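Local coordinates for conserved domain protein (Bacillus anthracis, PDB 3FBQ), which is of unknown function but combines two all-beta regions that belong to uncharacterised E-set (immunoglobulin-like) families and assembles with other copies of itself, at residues N23-F27 with S172-F176; G83-K89 with M101-H107; D208-N214 with S227-L233. One frame throughout, in Å; residues are numbered along the deposited sequence.

Contact 1 of 3, residues N23-F27 with S172-F176; sequences NYKEF and SPVSF
An ST turn at the bend between strands 162-171 and 175-184 brings V174 of segment 172-176 against the short helix 24-27, joining the N-terminal part of the chain to the eight-stranded sheet. V174 is the centre of the contact. Over one face of the Y24 ring, its CG1 makes a CH-pi contact, 4.0 Å from the ring centroid and 27° off the normal; the two side chains cross at about a right angle. The other methyl, CG2, faces N23 and F27, but its exact placing is doubtful. F27 CG stands anti to its own carbonyl carbon (chi1 -84°), a setting that turns the ring toward the turn, where its CE1 meets P173 CB at 3.4 Å. Polar links are few. S175 OG gives a weak hydrogen bond of 3.2 Å to Y24 OH, and one water donates to V174 O while accepting a weak bond from N23 N. The turn itself is fixed from within: V174 N donates to S172 OG at 3.1 Å, and S172 OG in turn donates to S175 O at 2.8 Å, from above the carbonyl plane. S175 O also takes the backbone N of S172, so two donors grip it. Beyond the segments, Y21 meets the Y24 ring edge-to-face, I48 touches both Y24 and F27, and M146 lies against F27 and P173. The chemistry implies a junction held chiefly by apolar contact, V174 CG1 on the face of Y24 and P173 against F27; the polar bonds shape the turn that presents V174 and P173 more than they bridge the two segments.

Contact 2 of 3, residues G83-K89 with M101-H107; sequences GSSGSGK and MVTTTHH
S85 and T105 trade two backbone hydrogen bonds in the beta hairpin of strands 84-92 and 97-106, which forms one margin of the five-stranded antiparallel sheet within this chain. T105 N reaches S85 O at 2.6 Å and nearly straight (174°), while S85 N returns a bond of 2.7 Å to T105 O. The same exchange recurs at S87 with T103 and at K89 with M101; between them lie the non-hydrogen-bonded pairs S84-H106, G86-T104 and G88-V102. The segment axes run 165° apart and approach to 4.4 Å. T104 CG2 stands anti to the backbone N and comes within 3.4 Å of S85 O; on the other face S87 CB meets T103 CB at 4.1 Å, and the K89 chain passes the methyl end of M101. At the G83 end, H107 N donates to G83 O at 3.1 Å from well above the carbonyl plane. The H107 ring turns back beside G83-S85, its edge toward S85: NE2 gives a weak bond of 3.4 Å to S85 OG, and T105 O sits 3.7 Å above the ring plane, offset toward its rim. Next outward, V102 and T104 bond by their backbones to I56 and L54 of strand 53-62, and their side chains rest on L76 of strand 71-78. The far side of strand 84-92 belongs to the second subunit: G86, S87 and G88 pair with an antiparallel strand of that chain, so the sheet continues across the interface. S84 OG and S87 OG follow suit, bonding to N138 OD1 and N38 OD1 of the second subunit, whereas within its own chain K89 NZ is held by L13 O and S85 OG bonds to N214 O.

Contact 3 of 3, residues D208-N214 with S227-L233; sequences DYSGEGN and SATFQKL
Y209, Q231 and N214 lose the most surface in this antiparallel hairpin, where strands 208-218 and 224-231 are neighbours in the eight-stranded sheet, within the range of the DUF5643 family of unknown function. The edge of the Y209 ring, not a face, meets the opposite chain: CD2 touches Q231 CB at 3.7 Å and CE2 lies 3.5 Å from K232 O, both partners near the ring plane. Its OH goes further, to D203 OD2 and N234 N, while L233 CD1 stops 4.0 Å from that OH. Q231 grips S210 twice. Its backbone N donates to S210 O at 3.0 Å, almost along the C=O axis, and its side chain, extended beyond CG, reaches alongside S210 so that OE1 accepts S210 N at 2.8 Å (154° at the hydrogen). At the other end N214 N donates to S227 O at 2.9 Å, and the N214 side chain crosses that of T229 at about a right angle, its end lying beside the hydroxyls of S227 and T229. Between them, T229 N bonds to E212 O at 3.0 Å. Q231 OE1 thus appears to stand in for its own backbone carbonyl, and S210 keeps both its bonds where regular strand pairing gives out.

From the N terminus, the chain first passes helix 24-27, which opens the long loop that contact 1 closes at 172-176. Contact 2, a local hairpin of the five-stranded sheet, is nested inside that loop, its centre about 17 Å from that of contact 1. Contact 3 follows in series, a second hairpin in the eight-stranded sheet. There strands 175-184 and 224-231 are neighbours, so contacts 1 and 3 adjoin through a probable backbone bond from F176 N to F230 O. Contacts 2 and 3 touch through S85 and N214. Contact 1 and this touch thus tie the N-terminal part to the eight-stranded sheet, among other links.

Contact 1 of 3, residues N23-F27 with S172-F176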
loop_
_atom_site.group_PDB
_atom_site.type_symbol
_atom_site.label_atom_id
_atom_site.label_comp_id
_atom_site.label_asym_id
_atom_site.label_seq_id
_atom_site.Cartn_x
_atom_site.Cartn_y
_atom_site.Cartn_z
ATOM N N ASN A 23 -5.430 28.743 12.711
ATOM C CA ASN A 23 -4.689 28.688 13.991
ATOM C C ASN A 23 -4.014 27.416 14.350
ATOM O O ASN A 23 -3.628 27.233 15.504
ATOM C CB ASN A 23 -5.535 29.116 15.163
ATOM C CG ASN A 23 -6.262 30.342 14.867
ATOM O OD1 ASN A 23 -5.645 31.384 14.632
ATOM N ND2 ASN A 23 -7.596 30.242 14.804
ATOM N N TYR A 24 -3.809 26.556 13.376
ATOM C CA TYR A 24 -3.263 25.250 13.671
ATOM C C TYR A 24 -1.749 25.251 14.036
ATOM O O TYR A 24 -1.322 24.566 14.975
ATOM C CB TYR A 24 -3.600 24.293 12.522
ATOM C CG TYR A 24 -4.905 23.618 12.724
ATOM C CD1 TYR A 24 -4.978 22.257 12.932
ATOM C CD2 TYR A 24 -6.072 24.326 12.730
ATOM C CE1 TYR A 24 -6.175 21.632 13.130
ATOM C CE2 TYR A 24 -7.282 23.718 12.958
ATOM C CZ TYR A 24 -7.316 22.369 13.165
ATOM O OH TYR A 24 -8.520 21.766 13.385
ATOM N N LYS A 25 -0.933 26.004 13.313
ATOM C CA LYS A 25 0.495 25.906 13.583
ATOM C C LYS A 25 0.794 26.365 14.970
ATOM O O LYS A 25 1.672 25.834 15.627
ATOM C CB LYS A 25 1.365 26.732 12.621
ATOM C CG LYS A 25 2.794 26.330 12.736
ATOM C CD LYS A 25 3.586 26.770 11.569
ATOM C CE LYS A 25 5.077 26.677 11.882
ATOM N NZ LYS A 25 5.577 25.259 11.814
ATOM N N GLU A 26 0.073 27.384 15.419
ATOM C CA GLU A 26 0.494 28.023 16.635
ATOM C C GLU A 26 0.198 27.068 17.798
ATOM O O GLU A 26 0.864 27.060 18.834
ATOM C CB GLU A 26 -0.137 29.402 16.765
ATOM C CG GLU A 26 0.635 30.250 17.748
ATOM C CD GLU A 26 0.563 31.762 17.447
ATOM O OE1 GLU A 26 1.547 32.480 17.888
ATOM O OE2 GLU A 26 -0.460 32.199 16.787
ATOM N N PHE A 27 -0.787 26.227 17.585
ATOM C CA PHE A 27 -1.182 25.339 18.610
ATOM C C PHE A 27 -0.548 24.028 18.371
ATOM O O PHE A 27 -0.651 23.135 19.179
ATOM C CB PHE A 27 -2.694 25.279 18.686
ATOM C CG PHE A 27 -3.249 26.384 19.495
ATOM C CD1 PHE A 27 -3.708 26.144 20.795
ATOM C CD2 PHE A 27 -3.231 27.688 18.998
ATOM C CE1 PHE A 27 -4.206 27.173 21.566
ATOM C CE2 PHE A 27 -3.693 28.732 19.749
ATOM C CZ PHE A 27 -4.173 28.493 21.054
ATOM N N SER A 172 -12.313 23.439 20.705
ATOM C CA SER A 172 -10.920 23.642 21.080
ATOM C C SER A 172 -10.571 25.092 20.900
ATOM O O SER A 172 -11.387 25.880 20.483
ATOM C CB SER A 172 -9.977 22.844 20.191
ATOM O OG SER A 172 -9.829 23.423 18.889
ATOM N N PRO A 173 -9.337 25.461 21.190
ATOM C CA PRO A 173 -8.997 26.869 21.060
ATOM C C PRO A 173 -8.844 27.339 19.595
ATOM O O PRO A 173 -8.843 28.567 19.299
ATOM C CB PRO A 173 -7.642 26.952 21.763
ATOM C CG PRO A 173 -7.646 25.814 22.653
ATOM C CD PRO A 173 -8.334 24.737 21.971
ATOM N N VAL A 174 -8.774 26.362 18.714
ATOM C CA VAL A 174 -8.248 26.527 17.390
ATOM C C VAL A 174 -9.412 26.201 16.421
ATOM O O VAL A 174 -9.494 26.731 15.303
ATOM C CB VAL A 174 -7.047 25.511 17.274
ATOM C CG1 VAL A 174 -7.382 24.314 16.525
ATOM C CG2 VAL A 174 -5.849 26.153 16.738
ATOM N N SER A 175 -10.344 25.357 16.874
ATOM C CA SER A 175 -11.383 24.817 16.001
ATOM C C SER A 175 -12.506 24.251 16.852
ATOM O O SER A 175 -12.415 24.192 18.080
ATOM C CB SER A 175 -10.794 23.743 15.077
ATOM O OG SER A 175 -10.447 22.579 15.838
ATOM N N PHE A 176 -13.607 23.906 16.192
ATOM C CA PHE A 176 -14.741 23.247 16.883
ATOM C C PHE A 176 -15.398 22.190 16.033
ATOM O O PHE A 176 -15.415 22.318 14.824
ATOM C CB PHE A 176 -15.760 24.274 17.411
ATOM C CG PHE A 176 -16.709 24.806 16.370
ATOM C CD1 PHE A 176 -16.531 26.078 15.835
ATOM C CD2 PHE A 176 -17.791 24.069 15.953
ATOM C CE1 PHE A 176 -17.421 26.617 14.898
ATOM C CE2 PHE A 176 -18.650 24.570 14.992
ATOM C CZ PHE A 176 -18.487 25.864 14.487
HETATM O O HOH W 1 -8.816 28.741 13.010
#

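Contact 2 of 3, residues G83-K89 with M101-H107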
loop_
_atom_site.group_PDB
_atom_site.type_symbol
_atom_site.label_atom_id
_atom_site.label_comp_id
_atom_site.label_asym_id
_atom_site.label_seq_id
_atom_site.Cartn_x
_atom_site.Cartn_y
_atom_site.Cartn_z
ATOM N N GLY A 83 -13.025 2.783 14.555
ATOM C CA GLY A 83 -12.782 2.860 13.086
ATOM C C GLY A 83 -11.786 3.961 12.849
ATOM O O GLY A 83 -11.309 4.600 13.793
ATOM N N SER A 84 -11.486 4.247 11.603
ATOM C CA SER A 84 -10.833 5.520 11.332
ATOM C C SER A 84 -11.107 6.015 9.941
ATOM O O SER A 84 -11.274 5.194 9.023
ATOM C CB SER A 84 -9.339 5.420 11.555
ATOM O OG SER A 84 -8.723 4.966 10.382
ATOM N N SER A 85 -11.166 7.342 9.791
ATOM C CA SER A 85 -11.131 7.962 8.474
ATOM C C SER A 85 -10.060 9.038 8.304
ATOM O O SER A 85 -9.390 9.411 9.260
ATOM C CB SER A 85 -12.514 8.430 8.038
ATOM O OG SER A 85 -13.144 9.362 8.882
ATOM N N GLY A 86 -9.842 9.520 7.088
ATOM C CA GLY A 86 -8.760 10.475 6.892
ATOM C C GLY A 86 -8.759 11.089 5.529
ATOM O O GLY A 86 -9.601 10.771 4.705
ATOM N N SER A 87 -7.788 11.957 5.307
ATOM C CA SER A 87 -7.595 12.742 4.111
ATOM C C SER A 87 -6.121 13.064 3.979
ATOM O O SER A 87 -5.376 13.049 4.967
ATOM C CB SER A 87 -8.294 14.065 4.317
ATOM O OG SER A 87 -9.469 14.187 3.521
ATOM N N GLY A 88 -5.676 13.367 2.771
ATOM C CA GLY A 88 -4.348 13.942 2.606
ATOM C C GLY A 88 -4.305 14.759 1.328
ATOM O O GLY A 88 -4.921 14.361 0.309
ATOM N N LYS A 89 -3.578 15.879 1.411
ATOM C CA LYS A 89 -3.203 16.822 0.380
ATOM C C LYS A 89 -1.663 16.882 0.286
ATOM O O LYS A 89 -0.936 16.715 1.272
ATOM C CB LYS A 89 -3.571 18.256 0.872
ATOM C CG LYS A 89 -4.930 18.855 0.534
ATOM C CD LYS A 89 -5.315 19.895 1.642
ATOM C CE LYS A 89 -6.517 20.730 1.206
ATOM N NZ LYS A 89 -6.189 21.635 0.036
ATOM N N MET A 101 -0.173 17.489 3.989
ATOM C CA MET A 101 -0.815 17.316 5.313
ATOM C C MET A 101 -1.487 15.969 5.277
ATOM O O MET A 101 -2.117 15.618 4.283
ATOM C CB MET A 101 -1.829 18.472 5.600
ATOM C CG MET A 101 -2.763 18.337 6.863
ATOM S SD MET A 101 -3.770 19.855 7.271
ATOM C CE MET A 101 -4.775 19.859 5.837
ATOM N N VAL A 102 -1.318 15.170 6.312
ATOM C CA VAL A 102 -2.244 14.029 6.489
ATOM C C VAL A 102 -3.079 14.121 7.804
ATOM O O VAL A 102 -2.576 14.542 8.881
ATOM C CB VAL A 102 -1.685 12.602 6.144
ATOM C CG1 VAL A 102 -0.149 12.530 5.844
ATOM C CG2 VAL A 102 -2.094 11.657 7.154
ATOM N N THR A 103 -4.326 13.698 7.689
ATOM C CA THR A 103 -5.355 13.906 8.675
ATOM C C THR A 103 -5.941 12.550 9.018
ATOM O O THR A 103 -6.374 11.878 8.124
ATOM C CB THR A 103 -6.454 14.675 7.925
ATOM O OG1 THR A 103 -6.169 16.046 8.047
ATOM C CG2 THR A 103 -7.866 14.400 8.392
ATOM N N THR A 104 -6.014 12.135 10.276
ATOM C CA THR A 104 -6.787 10.918 10.582
ATOM C C THR A 104 -7.823 11.126 11.715
ATOM O O THR A 104 -7.532 11.765 12.721
ATOM C CB THR A 104 -5.850 9.760 10.873
ATOM O OG1 THR A 104 -4.861 9.737 9.849
ATOM C CG2 THR A 104 -6.588 8.431 10.880
ATOM N N THR A 105 -9.027 10.602 11.531
ATOM C CA THR A 105 -10.076 10.729 12.509
ATOM C C THR A 105 -10.429 9.346 13.046
ATOM O O THR A 105 -10.815 8.465 12.271
ATOM C CB THR A 105 -11.306 11.432 11.876
ATOM O OG1 THR A 105 -10.838 12.696 11.421
ATOM C CG2 THR A 105 -12.354 11.716 12.882
ATOM N N HIS A 106 -10.306 9.145 14.351
ATOM C CA HIS A 106 -10.678 7.875 14.906
ATOM C C HIS A 106 -12.214 7.895 15.257
ATOM O O HIS A 106 -12.806 8.980 15.296
ATOM C CB HIS A 106 -9.793 7.596 16.090
ATOM C CG HIS A 106 -10.247 8.281 17.334
ATOM N ND1 HIS A 106 -9.727 9.482 17.756
ATOM C CD2 HIS A 106 -11.190 7.942 18.242
ATOM C CE1 HIS A 106 -10.316 9.849 18.876
ATOM N NE2 HIS A 106 -11.203 8.926 19.200
ATOM N N HIS A 107 -12.857 6.731 15.421
ATOM C CA HIS A 107 -14.297 6.647 15.790
ATOM C C HIS A 107 -14.493 5.838 17.070
ATOM O O HIS A 107 -15.439 5.084 17.265
ATOM C CB HIS A 107 -15.150 6.100 14.653
ATOM C CG HIS A 107 -14.898 6.792 13.366
ATOM N ND1 HIS A 107 -14.593 6.115 12.195
ATOM C CD2 HIS A 107 -14.835 8.112 13.071
ATOM C CE1 HIS A 107 -14.399 6.992 11.227
ATOM N NE2 HIS A 107 -14.510 8.210 11.742
#

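Contact 3 of 3, residues D208-N214 with S227-L233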
loop_
_atom_site.group_PDB
_atom_site.type_symbol
_atom_site.label_atom_id
_atom_site.label_comp_id
_atom_site.label_asym_id
_atom_site.label_seq_id
_atom_site.Cartn_x
_atom_site.Cartn_y
_atom_site.Cartn_z
ATOM N N ASP A 208 -20.016 33.241 9.450
ATOM C CA ASP A 208 -20.071 31.962 8.779
ATOM C C ASP A 208 -18.843 31.164 9.217
ATOM O O ASP A 208 -17.822 31.741 9.592
ATOM C CB ASP A 208 -20.052 32.182 7.288
ATOM C CG ASP A 208 -21.052 31.283 6.556
ATOM O OD1 ASP A 208 -20.734 30.089 6.152
ATOM O OD2 ASP A 208 -22.179 31.815 6.364
ATOM N N TYR A 209 -18.943 29.844 9.180
ATOM C CA TYR A 209 -17.822 29.026 9.502
ATOM C C TYR A 209 -17.495 28.068 8.357
ATOM O O TYR A 209 -18.348 27.252 7.929
ATOM C CB TYR A 209 -18.078 28.304 10.832
ATOM C CG TYR A 209 -18.158 29.313 11.949
ATOM C CD1 TYR A 209 -19.378 29.951 12.266
ATOM C CD2 TYR A 209 -17.005 29.694 12.647
ATOM C CE1 TYR A 209 -19.443 30.910 13.264
ATOM C CE2 TYR A 209 -17.063 30.677 13.631
ATOM C CZ TYR A 209 -18.289 31.253 13.941
ATOM O OH TYR A 209 -18.346 32.197 14.936
ATOM N N SER A 210 -16.272 28.238 7.845
ATOM C CA SER A 210 -15.573 27.228 7.057
ATOM C C SER A 210 -15.269 26.004 7.904
ATOM O O SER A 210 -14.933 26.106 9.109
ATOM C CB SER A 210 -14.240 27.752 6.482
ATOM O OG SER A 210 -14.458 28.665 5.393
ATOM N N GLY A 211 -15.391 24.849 7.244
ATOM C CA GLY A 211 -15.308 23.557 7.873
ATOM C C GLY A 211 -15.025 22.504 6.851
ATOM O O GLY A 211 -15.052 22.777 5.682
ATOM N N GLU A 212 -14.817 21.274 7.308
ATOM C CA GLU A 212 -14.407 20.171 6.466
ATOM C C GLU A 212 -14.844 18.872 7.092
ATOM O O GLU A 212 -14.469 18.619 8.206
ATOM C CB GLU A 212 -12.887 20.162 6.478
ATOM C CG GLU A 212 -12.287 19.845 5.168
ATOM C CD GLU A 212 -10.946 20.525 5.002
ATOM O OE1 GLU A 212 -9.925 20.026 5.602
ATOM O OE2 GLU A 212 -10.942 21.571 4.280
ATOM N N GLY A 213 -15.584 18.029 6.386
ATOM C CA GLY A 213 -15.957 16.708 6.909
ATOM C C GLY A 213 -14.739 15.965 7.469
ATOM O O GLY A 213 -13.618 16.281 7.098
ATOM N N ASN A 214 -14.963 15.033 8.398
ATOM C CA ASN A 214 -13.929 14.160 8.945
ATOM C C ASN A 214 -14.270 12.740 8.661
ATOM O O ASN A 214 -13.596 11.852 9.184
ATOM C CB ASN A 214 -13.844 14.264 10.465
ATOM C CG ASN A 214 -13.755 15.681 10.935
ATOM O OD1 ASN A 214 -13.086 16.519 10.300
ATOM N ND2 ASN A 214 -14.433 15.979 12.066
ATOM N N SER A 227 -19.110 13.716 11.082
ATOM C CA SER A 227 -18.708 14.881 11.869
ATOM C C SER A 227 -17.909 15.849 11.018
ATOM O O SER A 227 -17.292 15.442 10.004
ATOM C CB SER A 227 -17.903 14.448 13.062
ATOM O OG SER A 227 -16.552 14.363 12.707
ATOM N N ALA A 228 -17.912 17.134 11.364
ATOM C CA ALA A 228 -17.129 18.075 10.564
ATOM C C ALA A 228 -16.403 19.018 11.459
ATOM O O ALA A 228 -16.803 19.248 12.635
ATOM C CB ALA A 228 -17.995 18.821 9.688
ATOM N N THR A 229 -15.344 19.623 10.938
ATOM C CA THR A 229 -14.634 20.554 11.808
ATOM C C THR A 229 -14.696 21.943 11.253
ATOM O O THR A 229 -14.622 22.121 10.053
ATOM C CB THR A 229 -13.210 20.086 12.034
ATOM O OG1 THR A 229 -13.275 18.681 12.260
ATOM C CG2 THR A 229 -12.555 20.807 13.293
ATOM N N PHE A 230 -14.874 22.914 12.129
ATOM C CA PHE A 230 -15.006 24.273 11.677
ATOM C C PHE A 230 -14.130 25.213 12.496
ATOM O O PHE A 230 -13.593 24.840 13.569
ATOM C CB PHE A 230 -16.431 24.758 11.770
ATOM C CG PHE A 230 -17.477 23.825 11.183
ATOM C CD1 PHE A 230 -18.172 24.194 9.983
ATOM C CD2 PHE A 230 -17.836 22.648 11.840
ATOM C CE1 PHE A 230 -19.197 23.401 9.452
ATOM C CE2 PHE A 230 -18.847 21.783 11.312
ATOM C CZ PHE A 230 -19.537 22.171 10.108
ATOM N N GLN A 231 -13.992 26.415 11.939
ATOM C CA GLN A 231 -13.163 27.519 12.407
ATOM C C GLN A 231 -13.282 27.820 13.882
ATOM O O GLN A 231 -14.333 27.567 14.475
ATOM C CB GLN A 231 -13.580 28.798 11.670
ATOM C CG GLN A 231 -13.291 28.781 10.178
ATOM C CD GLN A 231 -13.647 30.100 9.555
ATOM O OE1 GLN A 231 -14.416 30.168 8.610
ATOM N NE2 GLN A 231 -13.133 31.161 10.121
ATOM N N LYS A 232 -12.201 28.364 14.465
ATOM C CA LYS A 232 -12.263 28.979 15.790
ATOM C C LYS A 232 -13.641 29.605 15.926
ATOM O O LYS A 232 -13.955 30.573 15.228
ATOM C CB LYS A 232 -11.212 30.068 15.927
ATOM C CG LYS A 232 -10.544 30.034 17.242
ATOM C CD LYS A 232 -10.085 31.368 17.662
ATOM C CE LYS A 232 -9.660 31.401 19.120
ATOM N NZ LYS A 232 -10.696 31.076 20.177
ATOM N N LEU A 233 -14.484 28.989 16.746
ATOM C CA LEU A 233 -15.704 29.612 17.237
ATOM C C LEU A 233 -15.513 31.045 17.765
ATOM O O LEU A 233 -14.665 31.275 18.585
ATOM C CB LEU A 233 -16.227 28.768 18.391
ATOM C CG LEU A 233 -17.554 29.213 18.966
ATOM C CD1 LEU A 233 -18.592 29.387 17.833
ATOM C CD2 LEU A 233 -18.007 28.173 19.946
#